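Long-range contacts in dockerin type 1 (Clostridium thermocellum, PDB 4DH2), which binds a type I cohesin through a dockerin domain carrying two calcium ions, and as part of a longer protein probably contributes to hydrolysis of glycosidic bonds: residues B[8-13]-B[41-46]; B[14-19]-B[61-66]; B[19-24]-B[55-60]. All coordinates share one frame; numbering follows the deposited sequence.

Contact 1. Residues B[8-13]-B[41-46]. With CA (calcium ion), chain H; CA (calcium ion), chain I.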
# COMPACT_ATOMS: atom_id res chain seq x y z
N GLY B 8 16.00 -7.57 -6.85
CA GLY B 8 14.73 -6.87 -6.94
C GLY B 8 14.94 -5.40 -7.20
O GLY B 8 14.00 -4.70 -7.56
N ASP B 9 16.19 -4.91 -7.04
CA ASP B 9 16.45 -3.48 -7.16
C ASP B 9 16.87 -3.16 -8.59
O ASP B 9 18.07 -3.01 -8.90
CB ASP B 9 17.52 -3.03 -6.15
CG ASP B 9 17.87 -1.58 -6.29
OD1 ASP B 9 17.09 -0.82 -6.88
OD2 ASP B 9 18.97 -1.17 -5.83
N VAL B 10 15.89 -3.10 -9.47
CA VAL B 10 16.16 -3.03 -10.88
C VAL B 10 16.56 -1.65 -11.39
O VAL B 10 16.99 -1.54 -12.51
CB VAL B 10 14.99 -3.60 -11.73
CG1 VAL B 10 14.69 -5.04 -11.31
CG2 VAL B 10 13.76 -2.72 -11.64
N ASN B 11 16.43 -0.60 -10.57
CA ASN B 11 16.97 0.71 -10.96
C ASN B 11 18.21 1.08 -10.16
O ASN B 11 18.70 2.20 -10.26
CB ASN B 11 15.93 1.84 -10.86
CG ASN B 11 15.31 1.98 -9.47
OD1 ASN B 11 15.72 1.36 -8.48
ND2 ASN B 11 14.29 2.82 -9.41
N ALA B 12 18.71 0.13 -9.37
CA ALA B 12 19.97 0.28 -8.65
C ALA B 12 19.99 1.54 -7.78
O ALA B 12 20.98 2.29 -7.78
CB ALA B 12 21.17 0.26 -9.65
N ASP B 13 18.92 1.78 -7.03
CA ASP B 13 18.90 2.96 -6.18
C ASP B 13 19.03 2.53 -4.72
O ASP B 13 18.88 3.34 -3.82
CB ASP B 13 17.68 3.85 -6.43
CG ASP B 13 16.37 3.22 -5.96
OD1 ASP B 13 16.38 2.04 -5.55
OD2 ASP B 13 15.34 3.92 -5.99
N MET B 41 19.61 -10.11 -15.09
CA MET B 41 19.28 -11.39 -14.51
C MET B 41 19.55 -11.38 -13.00
O MET B 41 18.78 -11.94 -12.22
CB MET B 41 20.05 -12.50 -15.22
CG MET B 41 19.51 -13.88 -14.93
SD MET B 41 17.84 -14.25 -15.54
CE MET B 41 18.14 -14.27 -17.32
N TRP B 42 20.63 -10.75 -12.57
CA TRP B 42 20.91 -10.75 -11.14
C TRP B 42 19.81 -9.99 -10.38
O TRP B 42 19.24 -10.50 -9.41
CB TRP B 42 22.28 -10.17 -10.82
CG TRP B 42 22.46 -10.14 -9.36
CD1 TRP B 42 22.42 -9.05 -8.56
CD2 TRP B 42 22.63 -11.28 -8.50
NE1 TRP B 42 22.58 -9.42 -7.25
CE2 TRP B 42 22.71 -10.79 -7.19
CE3 TRP B 42 22.74 -12.65 -8.72
CZ2 TRP B 42 22.89 -11.62 -6.08
CZ3 TRP B 42 22.92 -13.49 -7.63
CH2 TRP B 42 23.00 -12.97 -6.32
N VAL B 43 19.47 -8.80 -10.86
CA VAL B 43 18.48 -7.98 -10.17
C VAL B 43 17.04 -8.40 -10.45
O VAL B 43 16.17 -8.21 -9.58
CB VAL B 43 18.64 -6.48 -10.50
CG1 VAL B 43 20.03 -6.00 -10.10
CG2 VAL B 43 18.38 -6.22 -12.00
N GLY B 44 16.77 -8.91 -11.64
CA GLY B 44 15.38 -9.16 -12.04
C GLY B 44 14.87 -10.55 -11.82
O GLY B 44 13.65 -10.73 -11.75
N ASP B 45 15.76 -11.55 -11.79
CA ASP B 45 15.33 -12.93 -11.57
C ASP B 45 15.36 -13.17 -10.06
O ASP B 45 16.38 -13.60 -9.52
CB ASP B 45 16.27 -13.92 -12.24
CG ASP B 45 16.00 -15.36 -11.85
OD1 ASP B 45 14.85 -15.67 -11.51
OD2 ASP B 45 16.94 -16.19 -11.86
N VAL B 46 14.25 -12.87 -9.40
CA VAL B 46 14.25 -12.84 -7.93
C VAL B 46 14.00 -14.21 -7.31
O VAL B 46 14.29 -14.40 -6.13
CB VAL B 46 13.24 -11.84 -7.37
CG1 VAL B 46 13.51 -10.46 -7.87
CG2 VAL B 46 11.82 -12.26 -7.70
CA CA H . 15.00 0.31 -6.59
CA CA I . 12.63 -15.67 -12.33
O HOH W 1 13.44 2.16 -6.52
O HOH W 2 10.69 -16.62 -13.11

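Contact 2. Residues B[14-19]-B[61-66]. With CA (calcium ion), chain H; SO4 (sulfate ion), chain K.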
# COMPACT_ATOMS: atom_id res chain seq x y z
N GLY B 14 19.32 1.25 -4.49
CA GLY B 14 19.56 0.76 -3.15
C GLY B 14 18.39 0.10 -2.45
O GLY B 14 18.59 -0.58 -1.44
N VAL B 15 17.18 0.29 -2.97
CA VAL B 15 15.98 -0.16 -2.27
C VAL B 15 15.01 -0.79 -3.27
O VAL B 15 15.09 -0.51 -4.46
CB VAL B 15 15.27 1.02 -1.57
CG1 VAL B 15 14.84 2.05 -2.57
CG2 VAL B 15 14.07 0.52 -0.77
N VAL B 16 14.14 -1.67 -2.77
CA VAL B 16 13.10 -2.28 -3.58
C VAL B 16 11.78 -1.63 -3.21
O VAL B 16 11.31 -1.77 -2.07
CB VAL B 16 13.06 -3.78 -3.33
CG1 VAL B 16 11.96 -4.42 -4.14
CG2 VAL B 16 14.43 -4.40 -3.66
N ASN B 17 11.19 -0.91 -4.15
CA ASN B 17 9.93 -0.24 -3.90
C ASN B 17 9.11 -0.18 -5.19
O ASN B 17 9.42 -0.89 -6.17
CB ASN B 17 10.14 1.17 -3.31
CG ASN B 17 10.90 2.11 -4.23
OD1 ASN B 17 10.98 1.88 -5.44
ND2 ASN B 17 11.49 3.18 -3.65
N ILE B 18 8.05 0.62 -5.18
CA ILE B 18 7.14 0.62 -6.30
C ILE B 18 7.84 0.93 -7.62
O ILE B 18 7.42 0.46 -8.67
CB ILE B 18 5.98 1.64 -6.13
CG1 ILE B 18 6.56 3.03 -5.84
CG2 ILE B 18 5.03 1.15 -5.05
CD1 ILE B 18 5.56 4.10 -5.81
N SER B 19 8.89 1.75 -7.62
CA SER B 19 9.54 2.04 -8.89
C SER B 19 10.09 0.76 -9.54
O SER B 19 10.07 0.61 -10.77
CB SER B 19 10.64 3.10 -8.75
OG SER B 19 10.05 4.34 -8.40
N LYS B 61 5.42 -8.08 -6.16
CA LYS B 61 4.13 -7.69 -5.61
C LYS B 61 4.01 -8.24 -4.19
O LYS B 61 3.66 -7.50 -3.27
CB LYS B 61 2.98 -8.20 -6.48
CG LYS B 61 1.58 -7.95 -5.94
CD LYS B 61 0.47 -8.66 -6.73
CE LYS B 61 0.13 -7.92 -8.02
NZ LYS B 61 -1.24 -8.22 -8.59
N ARG B 62 4.31 -9.53 -4.01
CA ARG B 62 4.26 -10.16 -2.68
C ARG B 62 5.16 -9.47 -1.66
O ARG B 62 4.81 -9.30 -0.47
CB ARG B 62 4.63 -11.66 -2.77
CG ARG B 62 3.57 -12.52 -3.42
CD ARG B 62 4.05 -13.96 -3.52
NE ARG B 62 3.11 -14.81 -4.21
CZ ARG B 62 3.37 -16.05 -4.60
NH1 ARG B 62 4.57 -16.58 -4.37
NH2 ARG B 62 2.44 -16.77 -5.22
N TYR B 63 6.35 -9.09 -2.10
CA TYR B 63 7.29 -8.40 -1.25
C TYR B 63 6.73 -7.04 -0.85
O TYR B 63 6.76 -6.68 0.32
CB TYR B 63 8.61 -8.25 -2.01
CG TYR B 63 9.69 -7.50 -1.28
CD1 TYR B 63 10.60 -8.16 -0.47
CD2 TYR B 63 9.82 -6.13 -1.42
CE1 TYR B 63 11.62 -7.46 0.19
CE2 TYR B 63 10.82 -5.43 -0.76
CZ TYR B 63 11.71 -6.10 0.05
OH TYR B 63 12.70 -5.38 0.69
N LEU B 64 6.14 -6.32 -1.80
CA LEU B 64 5.68 -4.97 -1.51
C LEU B 64 4.41 -5.00 -0.64
O LEU B 64 4.10 -4.03 0.04
CB LEU B 64 5.46 -4.16 -2.78
CG LEU B 64 6.73 -3.83 -3.55
CD1 LEU B 64 6.36 -3.12 -4.84
CD2 LEU B 64 7.72 -2.99 -2.71
N LEU B 65 3.68 -6.12 -0.71
CA LEU B 65 2.50 -6.34 0.11
C LEU B 65 2.88 -6.94 1.48
O LEU B 65 2.00 -7.24 2.29
CB LEU B 65 1.52 -7.27 -0.61
CG LEU B 65 0.69 -6.67 -1.77
CD1 LEU B 65 -0.09 -7.73 -2.51
CD2 LEU B 65 -0.27 -5.55 -1.31
N HIS B 66 4.18 -7.12 1.72
CA HIS B 66 4.71 -7.73 2.94
C HIS B 66 4.22 -9.17 3.17
O HIS B 66 4.11 -9.65 4.31
CB HIS B 66 4.38 -6.85 4.15
CG HIS B 66 4.89 -5.46 4.02
ND1 HIS B 66 4.75 -4.52 5.02
CD2 HIS B 66 5.55 -4.85 3.01
CE1 HIS B 66 5.29 -3.38 4.62
NE2 HIS B 66 5.78 -3.55 3.40
CA CA H . 15.00 0.31 -6.59
S SO4 K . -0.34 -14.62 -4.84
O1 SO4 K . -1.64 -13.94 -4.86
O2 SO4 K . -0.25 -15.49 -6.02
O3 SO4 K . 0.73 -13.63 -4.89
O4 SO4 K . -0.21 -15.40 -3.61
O HOH W 1 13.44 2.16 -6.52

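Contact 3. Residues B[19-24]-B[55-60]. With CA (calcium ion), chain H; CA (calcium ion), chain I; SO4 (sulfate ion), chain J; SO4 (sulfate ion), chain K.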
# COMPACT_ATOMS: atom_id res chain seq x y z
N SER B 19 8.89 1.75 -7.62
CA SER B 19 9.54 2.04 -8.89
C SER B 19 10.09 0.76 -9.54
O SER B 19 10.07 0.61 -10.77
CB SER B 19 10.64 3.10 -8.75
OG SER B 19 10.05 4.34 -8.40
N ASP B 20 10.64 -0.14 -8.73
CA ASP B 20 11.15 -1.39 -9.27
C ASP B 20 10.03 -2.25 -9.82
O ASP B 20 10.19 -2.96 -10.81
CB ASP B 20 11.90 -2.14 -8.20
CG ASP B 20 13.04 -1.31 -7.64
OD1 ASP B 20 14.03 -1.10 -8.36
OD2 ASP B 20 12.88 -0.83 -6.51
N TYR B 21 8.88 -2.21 -9.15
CA TYR B 21 7.71 -2.95 -9.61
C TYR B 21 7.20 -2.44 -10.97
O TYR B 21 6.93 -3.22 -11.90
CB TYR B 21 6.60 -2.82 -8.57
CG TYR B 21 5.36 -3.65 -8.81
CD1 TYR B 21 5.44 -5.03 -8.96
CD2 TYR B 21 4.10 -3.06 -8.83
CE1 TYR B 21 4.32 -5.78 -9.16
CE2 TYR B 21 2.96 -3.82 -9.03
CZ TYR B 21 3.09 -5.18 -9.20
OH TYR B 21 1.98 -5.96 -9.40
N VAL B 22 7.05 -1.13 -11.08
CA VAL B 22 6.62 -0.53 -12.33
C VAL B 22 7.62 -0.82 -13.45
O VAL B 22 7.22 -1.21 -14.57
CB VAL B 22 6.45 0.99 -12.16
CG1 VAL B 22 6.14 1.64 -13.48
CG2 VAL B 22 5.31 1.28 -11.14
N LEU B 23 8.92 -0.69 -13.15
CA LEU B 23 9.94 -1.00 -14.13
C LEU B 23 9.91 -2.48 -14.57
O LEU B 23 10.04 -2.78 -15.78
CB LEU B 23 11.33 -0.63 -13.62
CG LEU B 23 11.64 0.87 -13.58
CD1 LEU B 23 12.94 1.09 -12.82
CD2 LEU B 23 11.73 1.50 -14.95
N MET B 24 9.74 -3.39 -13.63
CA MET B 24 9.63 -4.80 -13.96
C MET B 24 8.46 -5.04 -14.92
O MET B 24 8.59 -5.74 -15.94
CB MET B 24 9.42 -5.61 -12.68
CG MET B 24 9.10 -7.05 -12.93
SD MET B 24 10.52 -7.99 -13.48
CE MET B 24 11.18 -8.32 -11.84
N ILE B 55 6.44 -14.27 -13.08
CA ILE B 55 6.64 -14.86 -11.76
C ILE B 55 7.48 -13.94 -10.87
O ILE B 55 7.21 -13.77 -9.68
CB ILE B 55 7.32 -16.22 -11.87
CG1 ILE B 55 6.39 -17.19 -12.60
CG2 ILE B 55 7.70 -16.74 -10.47
CD1 ILE B 55 7.07 -18.49 -13.04
N ASP B 56 8.50 -13.33 -11.45
CA ASP B 56 9.32 -12.37 -10.74
C ASP B 56 8.53 -11.14 -10.37
O ASP B 56 8.65 -10.64 -9.25
CB ASP B 56 10.51 -11.98 -11.59
CG ASP B 56 11.36 -13.17 -11.90
OD1 ASP B 56 11.98 -13.68 -10.97
OD2 ASP B 56 11.35 -13.63 -13.06
N CYS B 57 7.71 -10.67 -11.31
CA CYS B 57 6.84 -9.53 -11.02
C CYS B 57 5.93 -9.84 -9.84
O CYS B 57 5.73 -9.01 -8.95
CB CYS B 57 5.99 -9.20 -12.23
SG CYS B 57 5.55 -7.47 -12.29
N ASN B 58 5.35 -11.04 -9.85
CA ASN B 58 4.49 -11.44 -8.74
C ASN B 58 5.23 -11.51 -7.41
O ASN B 58 4.67 -11.18 -6.36
CB ASN B 58 3.83 -12.78 -9.03
CG ASN B 58 2.68 -13.06 -8.08
OD1 ASN B 58 1.65 -12.39 -8.13
ND2 ASN B 58 2.87 -14.01 -7.19
N TYR B 59 6.50 -11.94 -7.43
CA TYR B 59 7.28 -11.96 -6.20
C TYR B 59 7.49 -10.55 -5.73
O TYR B 59 7.44 -10.29 -4.52
CB TYR B 59 8.63 -12.65 -6.36
CG TYR B 59 8.58 -14.12 -6.08
CD1 TYR B 59 8.56 -15.03 -7.12
CD2 TYR B 59 8.50 -14.59 -4.79
CE1 TYR B 59 8.49 -16.39 -6.88
CE2 TYR B 59 8.42 -15.94 -4.53
CZ TYR B 59 8.43 -16.84 -5.57
OH TYR B 59 8.35 -18.18 -5.30
N LEU B 60 7.73 -9.62 -6.65
CA LEU B 60 7.86 -8.22 -6.24
C LEU B 60 6.57 -7.73 -5.58
O LEU B 60 6.63 -7.04 -4.55
CB LEU B 60 8.21 -7.29 -7.39
CG LEU B 60 9.67 -6.93 -7.56
CD1 LEU B 60 10.43 -8.16 -8.01
CD2 LEU B 60 9.80 -5.81 -8.58
CA CA H . 15.00 0.31 -6.59
CA CA I . 12.63 -15.67 -12.33
S SO4 J . 8.68 -20.48 -8.03
O1 SO4 J . 7.46 -19.82 -7.57
O2 SO4 J . 8.69 -20.41 -9.49
O3 SO4 J . 9.86 -19.84 -7.45
O4 SO4 J . 8.70 -21.88 -7.59
S SO4 K . -0.34 -14.62 -4.84
O1 SO4 K . -1.64 -13.94 -4.86
O2 SO4 K . -0.25 -15.49 -6.02
O3 SO4 K . 0.73 -13.63 -4.89
O4 SO4 K . -0.21 -15.40 -3.61
O HOH W 1 13.44 2.16 -6.52
O HOH W 2 10.69 -16.62 -13.11

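Contact 1. Residues B[8-13]-B[41-46]
Val10 and Val43 adopt the same side-chain setting, with CG1 anti to the carbonyl carbon (chi1 -57° and -59°), yet they meet through different branches. CG1 of Val10 approaches CG2 of Val43 to 3.9 Å, and the two isopropyl groups cross at a slant. That torsion also carries CG1 of Val43 to 3.8 Å from the carbonyl O of Asp9, so both methyls of Val43 rest against the peptide joining Asp9 to Val10. A further methyl, CG1 of Val46, lies 3.9 Å from CA of Gly8.

Beside these apolar contacts runs the one hydrogen bond between the two segments. Gly8 N donates to Val43 O at 2.8 Å, reaching a lone pair in the carbonyl plane, although the bend at the hydrogen is appreciable (143°). The acceptor belongs to the last turn of helix 40-44, so the start of the first calcium loop is tied directly to the end of this short helix.

The side chain of Asp9 leaves the backbone away from 41-46, and its OD1 binds the first calcium ion at 2.4 Å. The same oxygen accepts from Asp13 N (3.2 Å) through its syn lone pair, while OD2 accepts from the backbone N of Gly14; the carboxylate is thus fixed from both ends. Asp45 likewise supplies OD1 to the second calcium ion, 2.4 Å away. The contact therefore brings together the entrances of the two EF-hand-like loops, each entered through Gly-Asp-Val, with the aspartate as first ligand.

Around this buried junction, Val10 packs on Phe35 and on Asp20 and Leu23 of helix 18-28, whereas Val46 reaches Tyr59 and Leu60 of helix 54-64; the junction thus sits between these two helices, with helix 40-44 leading into the second calcium loop.

Contact 2. Residues B[14-19]-B[61-66]
Val16 and Asn17 pass in an extended conformation beside the final turn of helix 54-64, and the backbones come closest where CA of Asn17 stands 6.8 Å from CA of Leu64. Each segment changes conformation here. Asn17 is the N-cap of helix 18-28: its OD1 accepts from Ser19 N at 3.0 Å, with the donor lying 42° out of the carbonyl plane. Water 1 donates to the same oxygen and also binds the first calcium ion, linking the helix start to the metal. On the other side, His66 takes a positive phi and ends helix 54-64 in a Schellman motif.

Leu64 does most of the touching, and with both of its methyls. CD2 lies 3.7 Å from CA of Asn17 and 3.8 Å from the carbonyl O of Val16; CD1 meets the start of the helix, 4.1 Å from CA of Ile18. One residue earlier, Tyr63 extends its ring from the helix with CG anti to the backbone N (chi1 178°), which brings CE2 to 3.7 Å from CG1 of Val16. The methyl approaches the ring obliquely. Phe71 stacks on this ring, and Val6 packs on Val16.

No hydrogen bond joins the two segments, but polar groups beside the apolar seam are used elsewhere. Val15 O is a calcium ligand at 2.3 Å, and Leu64 O accepts from Asn50 of the cohesin chain, a residue against which Ile18 also packs. The arrangement is that of an EF-hand-like dockerin loop running into its exiting helix, set against the C-terminal end of the other long helix at the cohesin-binding surface.

Contact 3. Residues B[19-24]-B[55-60]
The hydrophobic centre of the dockerin domain lies between its two long helices, where Tyr21 and Met24 face Cys57 and Leu60. The axes of segments 19-24 and 55-60 come within 9.8 Å and run nearly antiparallel, at 162°. Leu60 directs CD2 into the backbone of the facing helix, 3.6 Å from the carbonyl O of Asp20, and its CB lies 3.9 Å from CD1 of Tyr21, the two side chains running past each other in opposite directions. That ring presents an edge to Cys57: CE1 is 3.5 Å from the carbonyl O, which lies near the ring plane. The thiol SG of Cys57 approaches more obliquely, 4.7 Å from the centroid of the Tyr21 ring and 50° off its normal, a sulfur-aromatic contact.

In EF-hand terms, these are the helices exiting the two calcium loops. Asp20 and Asp56 each hold a calcium ion with both carboxylate oxygens; the backbone N of Asn17 bonds to OD2 of Asp20 and that of Asn53 to OD2 of Asp56. Tyr21 and Cys57, which directly follow these aspartates, therefore occupy equivalent places, giving the packing an approximate two-fold character.

Met24 points across the interface with a chain bent at chi2 and chi3. CG touches SG of Cys57 at 3.6 Å, while the bends carry CE to 3.7 Å from CB of Asp56 and 3.9 Å from CD1 of Leu60. Leu23 packs on Leu146 of the cohesin chain.

In the fold
From the N terminus, the chain enters the first calcium loop, whose opening residues are joined by contact 1 to the end of helix 40-44, closing a loop that includes helix 18-28. The remainder of that calcium loop and the start of helix 18-28 form contact 2 with the end of helix 54-64. Contact 3 pairs the same two helices deeper in the domain, and along the sequence it falls within the span of contact 2. Contact 1 crosses both others, because its second segment lies between their halves. Together they bind both calcium loops and all three helices into one unit, with the first calcium ion common to all three contacts.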